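Local atomic coordinates of 26S proteasome regulatory subunit rpn10 (Schizosaccharomyces pombe, PDB entry 2X5N), a protein that protects ubiquitin chains against disassembly by deubiquitinating enzymes, as a subunit of the 26S proteasome, and thereby promotes protein degradation. Residues Thr5-Asp10 and Val110-Ser115; Asn17-Pro22 and Ile170-Gln175. All blocks are in the same frame, centred on the assembly; numbering follows the deposited sequence.

In the fold
Contact 1 joins two parallel strands in the middle of the VWA domain, its centre about 3 Å from that of the chain, whereas contact 2 lies on the surface, about 18 Å from the same point. The contact centres are about 17 Å apart and their nearest atoms about 7 Å, so the two do not touch. The four segments interleave in sequence: 5-10 runs up strand 3-9, the loop before helix 24-42 holds 17-22, 110-115 ends strand 106-113, and the loop leaving edge strand 166-170 holds 170-175. Arg24 is shared: it forms a salt bridge with Asp19 of contact 2 and a weak hydrogen bond with Gly114 O of contact 1.

Contact 1. Residues Thr5-Asp10 and Val110-Ser115; sequences TMILID and VAFVGS
Asp10 meets Gly114 and Ser115 through one carboxylate oxygen. Its CG stands anti to the backbone N (chi1 -172°), which carries OD2 across to the chain beyond strand 110-113. There Gly114 N donates to Asp10 OD2 on the anti side at 3.0 Å, and in one of the two modelled conformers of Ser115, OG donates from the syn side at 2.7 Å to the same oxygen, each somewhat out of the carboxylate plane. The other oxygen, OD1, is hydrogen-bonded to Ser12 OG, so Gly114 N and Ser12 OG together restrain the carboxylate in rotation, with Ser115 adding to this in that conformer. Strands 5-9 and 110-113 run parallel, 9° apart, as central neighbours in the Rossmann-like sheet of a VWA domain, and this aspartate sits where the first strand ends. Val110 N to Met6 O, Leu8 N to Val110 O and Phe112 N to Leu8 O are the backbone bonds that set the register. On the face bearing Ile7 and Val110, the Phe112 ring turns its edge to the neighbouring strand: CD2 is 3.4 Å from Leu8 O, which lies in the ring plane, and CE2 is 4.2 Å from Ile7 CG2. Ile9 CG2 reaches Phe112 CD2 at 4.3 Å. Further back, Thr5 CG2 lies 3.8 Å from Val110 CG2. On the reverse face, Leu8 CB packs beside Ala111 CB at 3.9 Å.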
ATOM      1  N   THR A   5       0.720  -9.978   1.814  1.00  3.39           N
ATOM      2  CA  THR A   5       0.815  -8.537   1.612  1.00  3.50           C
ATOM      3  C   THR A   5      -0.532  -7.895   1.845  1.00  4.52           C
ATOM      4  O   THR A   5      -1.527  -8.269   1.214  1.00  4.34           O
ATOM      5  CB  THR A   5       1.260  -8.207   0.170  1.00  4.63           C
ATOM      6  OG1 THR A   5       2.512  -8.838  -0.120  1.00  4.39           O
ATOM      7  CG2 THR A   5       1.425  -6.719  -0.060  1.00  5.56           C
ATOM      8  N   MET A   6      -0.560  -6.916   2.745  1.00  3.26           N
ATOM      9  CA  MET A   6      -1.730  -6.063   2.886  1.00  3.42           C
ATOM     10  C   MET A   6      -1.521  -4.823   2.036  1.00  3.30           C
ATOM     11  O   MET A   6      -0.536  -4.102   2.228  1.00  4.00           O
ATOM     12  CB  MET A   6      -1.974  -5.654   4.337  1.00  5.46           C
ATOM     13  CG  MET A   6      -2.408  -6.792   5.262  1.00  8.58           C
ATOM     14  SD  MET A   6      -3.938  -7.595   4.789  1.00 10.68           S
ATOM     15  CE  MET A   6      -5.076  -6.309   4.844  1.00 12.38           C
ATOM     16  N   ILE A   7      -2.440  -4.603   1.100  1.00  3.23           N
ATOM     17  CA  ILE A   7      -2.430  -3.446   0.221  1.00  3.44           C
ATOM     18  C   ILE A   7      -3.413  -2.414   0.779  1.00  3.33           C
ATOM     19  O   ILE A   7      -4.575  -2.708   0.971  1.00  4.25           O
ATOM     20  CB  ILE A   7      -2.765  -3.824  -1.252  1.00  4.11           C
ATOM     21  CG1 ILE A   7      -1.760  -4.875  -1.771  1.00  4.24           C
ATOM     22  CG2 ILE A   7      -2.724  -2.575  -2.080  1.00  5.35           C
ATOM     23  CD1 ILE A   7      -2.097  -5.510  -3.088  1.00  5.75           C
ATOM     24  N   LEU A   8      -2.894  -1.225   1.069  1.00  3.54           N
ATOM     25  CA  LEU A   8      -3.631  -0.163   1.718  1.00  4.09           C
ATOM     26  C   LEU A   8      -3.861   0.960   0.723  1.00  4.78           C
ATOM     27  O   LEU A   8      -2.901   1.590   0.244  1.00  5.81           O
ATOM     28  CB  LEU A   8      -2.836   0.396   2.903  1.00  4.05           C
ATOM     29  CG  LEU A   8      -2.985  -0.351   4.237  1.00  4.20           C
ATOM     30  CD1 LEU A   8      -2.739  -1.863   4.093  1.00  5.47           C
ATOM     31  CD2 LEU A   8      -2.036   0.223   5.280  1.00  6.23           C
ATOM     32  N   ILE A   9      -5.126   1.209   0.416  1.00  3.87           N
ATOM     33  CA  ILE A   9      -5.498   2.265  -0.526  1.00  4.80           C
ATOM     34  C   ILE A   9      -5.950   3.502   0.227  1.00  3.82           C
ATOM     35  O   ILE A   9      -6.580   3.423   1.284  1.00  4.79           O
ATOM     36  CB  ILE A   9      -6.574   1.818  -1.551  1.00  4.89           C
ATOM     37  CG1 ILE A   9      -7.892   1.353  -0.904  1.00  6.10           C
ATOM     38  CG2 ILE A   9      -5.973   0.741  -2.456  1.00  6.77           C
ATOM     39  CD1 ILE A   9      -8.959   1.159  -1.911  1.00  7.61           C
ATOM     40  N   ASP A  10      -5.584   4.646  -0.325  1.00  3.67           N
ATOM     41  CA  ASP A  10      -6.022   5.931   0.177  1.00  3.93           C
ATOM     42  C   ASP A  10      -7.350   6.270  -0.510  1.00  3.12           C
ATOM     43  O   ASP A  10      -7.399   6.483  -1.729  1.00  3.75           O
ATOM     44  CB  ASP A  10      -4.924   6.971  -0.087  1.00  3.89           C
ATOM     45  CG  ASP A  10      -5.182   8.323   0.561  1.00  4.85           C
ATOM     46  OD1 ASP A  10      -6.347   8.654   0.869  1.00  4.93           O
ATOM     47  OD2 ASP A  10      -4.188   9.062   0.744  1.00  4.59           O
ATOM     48  N   VAL A 110       1.911  -2.779   1.471  1.00  3.51           N
ATOM     49  CA  VAL A 110       2.102  -1.824   0.358  1.00  4.15           C
ATOM     50  C   VAL A 110       1.029  -0.757   0.519  1.00  3.29           C
ATOM     51  O   VAL A 110      -0.142  -1.080   0.447  1.00  5.11           O
ATOM     52  CB  VAL A 110       2.004  -2.495  -1.029  1.00  3.98           C
ATOM     53  CG1 VAL A 110       2.139  -1.447  -2.119  1.00  5.98           C
ATOM     54  CG2 VAL A 110       3.102  -3.525  -1.160  1.00  6.38           C
ATOM     55  N   ALA A 111       1.432   0.479   0.801  1.00  3.35           N
ATOM     56  CA  ALA A 111       0.491   1.538   1.100  1.00  4.42           C
ATOM     57  C   ALA A 111       0.619   2.696   0.128  1.00  3.91           C
ATOM     58  O   ALA A 111       1.730   3.158  -0.165  1.00  6.01           O
ATOM     59  CB  ALA A 111       0.715   2.066   2.522  1.00  3.96           C
ATOM     60  N   PHE A 112      -0.524   3.206  -0.299  1.00  3.91           N
ATOM     61  CA  PHE A 112      -0.603   4.417  -1.087  1.00  4.23           C
ATOM     62  C   PHE A 112      -0.856   5.612  -0.175  1.00  4.68           C
ATOM     63  O   PHE A 112      -1.697   5.550   0.718  1.00  6.41           O
ATOM     64  CB  PHE A 112      -1.761   4.330  -2.067  1.00  5.91           C
ATOM     65  CG  PHE A 112      -1.580   3.329  -3.165  1.00  6.27           C
ATOM     66  CD1 PHE A 112      -1.172   3.735  -4.431  1.00  6.70           C
ATOM     67  CD2 PHE A 112      -1.836   1.975  -2.946  1.00  6.69           C
ATOM     68  CE1 PHE A 112      -1.045   2.823  -5.463  1.00  7.13           C
ATOM     69  CE2 PHE A 112      -1.704   1.062  -3.980  1.00  6.02           C
ATOM     70  CZ  PHE A 112      -1.323   1.488  -5.243  1.00  7.70           C
ATOM     71  N   VAL A 113      -0.127   6.701  -0.413  1.00  4.54           N
ATOM     72  CA  VAL A 113      -0.343   7.940   0.300  1.00  4.77           C
ATOM     73  C   VAL A 113      -0.501   9.064  -0.722  1.00  3.86           C
ATOM     74  O   VAL A 113       0.428   9.390  -1.462  1.00  4.50           O
ATOM     75  CB  VAL A 113       0.845   8.252   1.234  1.00  7.28           C
ATOM     76  CG1 VAL A 113       0.659   9.648   1.884  1.00  8.91           C
ATOM     77  CG2 VAL A 113       0.990   7.156   2.293  1.00 10.60           C
ATOM     78  N   GLY A 114      -1.702   9.634  -0.762  1.00  4.96           N
ATOM     79  CA  GLY A 114      -2.018  10.768  -1.625  1.00  4.72           C
ATOM     80  C   GLY A 114      -2.596  11.916  -0.838  1.00  5.81           C
ATOM     81  O   GLY A 114      -3.236  12.808  -1.402  1.00  7.05           O
ATOM     82  N   SER A 115      -2.301  11.926   0.454  0.70  4.78           N
ATOM     83  CA  SER A 115      -2.873  12.872   1.393  0.70  6.14           C
ATOM     84  C   SER A 115      -1.833  13.200   2.457  0.70  6.44           C
ATOM     85  O   SER A 115      -0.952  12.398   2.744  0.70  7.13           O
ATOM     86  CB  SER A 115      -4.074  12.245   2.082  0.70  5.99           C
ATOM     87  OG  SER A 115      -3.695  10.982   2.576  0.70  7.13           O
TER

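Contact 2. Residues Asn17-Pro22 and Ile170-Gln175; sequences NGDYIP and IPPSPQ
Tyr20 reaches across to the start of segment 170-175. At the phenol end OH donates to Ile170 O at 2.6 Å, on a lone pair and in the carbonyl plane; that oxygen also lies in the plane of the ring, at its edge, and OH is hydrogen-bonded to Gly144 N as well. One face is covered by Pro172, whose CA sits 4.1 Å from the Tyr20 ring centroid and 26° off the normal, a CH-pi contact displaced toward the rim. Pro172 CG touches Tyr20 CE2 at 3.8 Å. With CG anti to the carbonyl carbon (chi1 -66°) the side chain is directed toward the prolines, and chi2 of -107° turns the ring face to Pro172. At the surface of the VWA domain this joins the loop between strand 3-9 and helix 24-42 to the one leaving edge strand 166-170. Asp19 flanks the same proline, its backbone O 3.5 Å from Pro172 CB, while its carboxylate forms a salt bridge with Arg24. Ile21 extends CD1 to within 3.5 Å of Pro174 O. A phenylalanine here would probably leave Ile170 O and Gly144 N without their hydroxyl partner. Between the backbones sit two waters, one accepting from Ser173 N near Asp19 O, the other from Ile21 N near Ser173 O. With one direct hydrogen bond between the segments, from the phenol, the pairing rests largely on Tyr20 and proline contacts.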
ATOM      1  N   ASN A  17      -8.851  14.076  -7.044  1.00 10.40           N
ATOM      2  CA  ASN A  17      -8.152  15.077  -7.798  1.00  8.83           C
ATOM      3  C   ASN A  17      -7.774  14.513  -9.153  1.00  6.74           C
ATOM      4  O   ASN A  17      -7.331  13.378  -9.226  1.00  6.93           O
ATOM      5  CB  ASN A  17      -6.923  15.363  -6.957  1.00  7.37           C
ATOM      6  CG  ASN A  17      -6.171  16.583  -7.392  1.00  7.17           C
ATOM      7  OD1 ASN A  17      -6.102  16.904  -8.576  1.00  8.52           O
ATOM      8  ND2 ASN A  17      -5.626  17.303  -6.428  1.00  7.86           N
ATOM      9  N   GLY A  18      -7.960  15.296 -10.221  1.00  7.24           N
ATOM     10  CA  GLY A  18      -7.626  14.874 -11.573  1.00  8.59           C
ATOM     11  C   GLY A  18      -6.192  15.117 -12.021  1.00  6.19           C
ATOM     12  O   GLY A  18      -5.886  14.997 -13.200  1.00  9.18           O
ATOM     13  N   ASP A  19      -5.306  15.443 -11.088  1.00  5.10           N
ATOM     14  CA  ASP A  19      -3.899  15.601 -11.438  1.00  6.38           C
ATOM     15  C   ASP A  19      -3.167  14.293 -11.750  1.00  6.68           C
ATOM     16  O   ASP A  19      -2.038  14.334 -12.248  1.00  7.53           O
ATOM     17  CB  ASP A  19      -3.135  16.448 -10.394  1.00  7.21           C
ATOM     18  CG  ASP A  19      -3.077  15.834  -9.003  1.00  7.46           C
ATOM     19  OD1 ASP A  19      -3.780  14.852  -8.707  1.00  6.74           O
ATOM     20  OD2 ASP A  19      -2.295  16.378  -8.193  1.00 10.09           O
ATOM     21  N   TYR A  20      -3.802  13.157 -11.467  1.00  5.32           N
ATOM     22  CA  TYR A  20      -3.377  11.856 -12.001  1.00  4.97           C
ATOM     23  C   TYR A  20      -4.549  11.322 -12.805  1.00  5.68           C
ATOM     24  O   TYR A  20      -5.691  11.480 -12.408  1.00  6.65           O
ATOM     25  CB  TYR A  20      -2.992  10.878 -10.872  1.00  6.06           C
ATOM     26  CG  TYR A  20      -1.771  11.305 -10.103  1.00  4.76           C
ATOM     27  CD1 TYR A  20      -0.550  10.655 -10.253  1.00  5.14           C
ATOM     28  CD2 TYR A  20      -1.824  12.411  -9.260  1.00  5.32           C
ATOM     29  CE1 TYR A  20       0.567  11.086  -9.566  1.00  4.96           C
ATOM     30  CE2 TYR A  20      -0.705  12.843  -8.570  1.00  4.42           C
ATOM     31  CZ  TYR A  20       0.478  12.179  -8.735  1.00  4.54           C
ATOM     32  OH  TYR A  20       1.578  12.630  -8.049  1.00  5.31           O
ATOM     33  N   ILE A  21      -4.273  10.704 -13.949  1.00  7.56           N
ATOM     34  CA  ILE A  21      -5.317  10.305 -14.869  1.00  9.52           C
ATOM     35  C   ILE A  21      -5.934   8.984 -14.436  1.00  7.40           C
ATOM     36  O   ILE A  21      -5.221   8.032 -14.191  1.00  7.73           O
ATOM     37  CB  ILE A  21      -4.763  10.200 -16.312  1.00 15.59           C
ATOM     38  CG1 ILE A  21      -4.460  11.602 -16.851  1.00 37.33           C
ATOM     39  CG2 ILE A  21      -5.779   9.548 -17.233  1.00 13.23           C
ATOM     40  CD1 ILE A  21      -3.767  11.607 -18.192  1.00 56.94           C
ATOM     41  N   PRO A  22      -7.269   8.927 -14.329  1.00  6.07           N
ATOM     42  CA  PRO A  22      -8.238  10.023 -14.474  1.00  6.45           C
ATOM     43  C   PRO A  22      -8.501  10.779 -13.157  1.00  7.01           C
ATOM     44  O   PRO A  22      -8.887  11.953 -13.182  1.00  8.11           O
ATOM     45  CB  PRO A  22      -9.497   9.294 -14.939  1.00  8.84           C
ATOM     46  CG  PRO A  22      -9.394   7.950 -14.239  1.00  9.29           C
ATOM     47  CD  PRO A  22      -7.933   7.613 -14.223  1.00  7.11           C
ATOM     48  N   ILE A 170       5.900   9.533  -7.041  0.89  4.23           N
ATOM     49  CA  ILE A 170       5.579   9.797  -8.435  0.89  5.65           C
ATOM     50  C   ILE A 170       4.813  11.097  -8.517  0.89  5.06           C
ATOM     51  O   ILE A 170       3.694  11.169  -8.038  0.89  4.91           O
ATOM     52  CB  ILE A 170       4.670   8.714  -9.005  0.89 15.56           C
ATOM     53  CG1 ILE A 170       5.327   7.333  -8.888  0.89 53.61           C
ATOM     54  CG2 ILE A 170       4.320   9.020 -10.459  0.89 31.73           C
ATOM     55  CD1 ILE A 170       6.595   7.185  -9.677  0.89 81.02           C
ATOM     56  N   PRO A 171       5.421  12.139  -9.087  1.00  5.57           N
ATOM     57  CA  PRO A 171       4.709  13.384  -9.344  1.00  6.48           C
ATOM     58  C   PRO A 171       3.561  13.341 -10.308  1.00  6.00           C
ATOM     59  O   PRO A 171       3.501  12.397 -11.093  1.00  7.40           O
ATOM     60  CB  PRO A 171       5.788  14.428  -9.663  1.00 12.41           C
ATOM     61  CG  PRO A 171       7.089  13.680  -9.664  1.00 13.02           C
ATOM     62  CD  PRO A 171       6.820  12.195  -9.536  1.00  8.50           C
ATOM     63  N   PRO A 172       2.726  14.379 -10.337  1.00  6.34           N
ATOM     64  CA  PRO A 172       1.735  14.461 -11.398  1.00  9.09           C
ATOM     65  C   PRO A 172       2.284  14.328 -12.796  1.00  9.74           C
ATOM     66  O   PRO A 172       3.328  14.900 -12.998  1.00  9.52           O
ATOM     67  CB  PRO A 172       0.933  15.724 -11.076  1.00  7.89           C
ATOM     68  CG  PRO A 172       1.202  15.992  -9.622  1.00  8.37           C
ATOM     69  CD  PRO A 172       2.591  15.478  -9.369  1.00  7.54           C
ATOM     70  N   SER A 173       1.655  13.634 -13.728  1.00 10.98           N
ATOM     71  CA  SER A 173       2.175  13.601 -15.077  1.00 14.99           C
ATOM     72  C   SER A 173       1.088  13.141 -16.006  1.00 19.11           C
ATOM     73  O   SER A 173       0.042  12.692 -15.544  1.00 20.00           O
ATOM     74  CB  SER A 173       3.399  12.692 -15.177  1.00 21.50           C
ATOM     75  OG  SER A 173       3.057  11.364 -15.516  1.00 17.50           O
ATOM     76  N   PRO A 174       1.317  13.300 -17.320  1.00 20.42           N
ATOM     77  CA  PRO A 174       0.476  12.655 -18.325  1.00 24.98           C
ATOM     78  C   PRO A 174       0.378  11.150 -18.458  1.00 15.89           C
ATOM     79  O   PRO A 174      -0.512  10.592 -19.107  1.00 17.69           O
ATOM     80  CB  PRO A 174       0.660  13.492 -19.598  1.00 39.34           C
ATOM     81  CG  PRO A 174       1.815  14.464 -19.265  1.00 42.27           C
ATOM     82  CD  PRO A 174       2.425  14.024 -17.958  1.00 34.35           C
ATOM     83  N   GLN A 175       1.372  10.500 -17.858  1.00 11.97           N
ATOM     84  CA  GLN A 175       1.509   9.050 -17.957  1.00 10.60           C
ATOM     85  C   GLN A 175       0.698   8.395 -16.852  1.00  9.55           C
ATOM     86  O   GLN A 175       0.237   9.058 -15.944  1.00 13.29           O
ATOM     87  CB  GLN A 175       2.978   8.631 -17.910  1.00 21.92           C
ATOM     88  CG  GLN A 175       3.783   9.222 -19.083  1.00 31.73           C
ATOM     89  CD  GLN A 175       5.093   8.508 -19.356  1.00 37.06           C
ATOM     90  OE1 GLN A 175       5.550   7.685 -18.568  1.00 31.58           O
ATOM     91  NE2 GLN A 175       5.710   8.830 -20.486  1.00 51.23           N
TER
HETATM   92  O   HOH W   1      -0.519  12.449 -13.045  1.00 26.14           O
HETATM   93  O   HOH W   2      -1.064  10.343 -14.084  1.00 20.20           O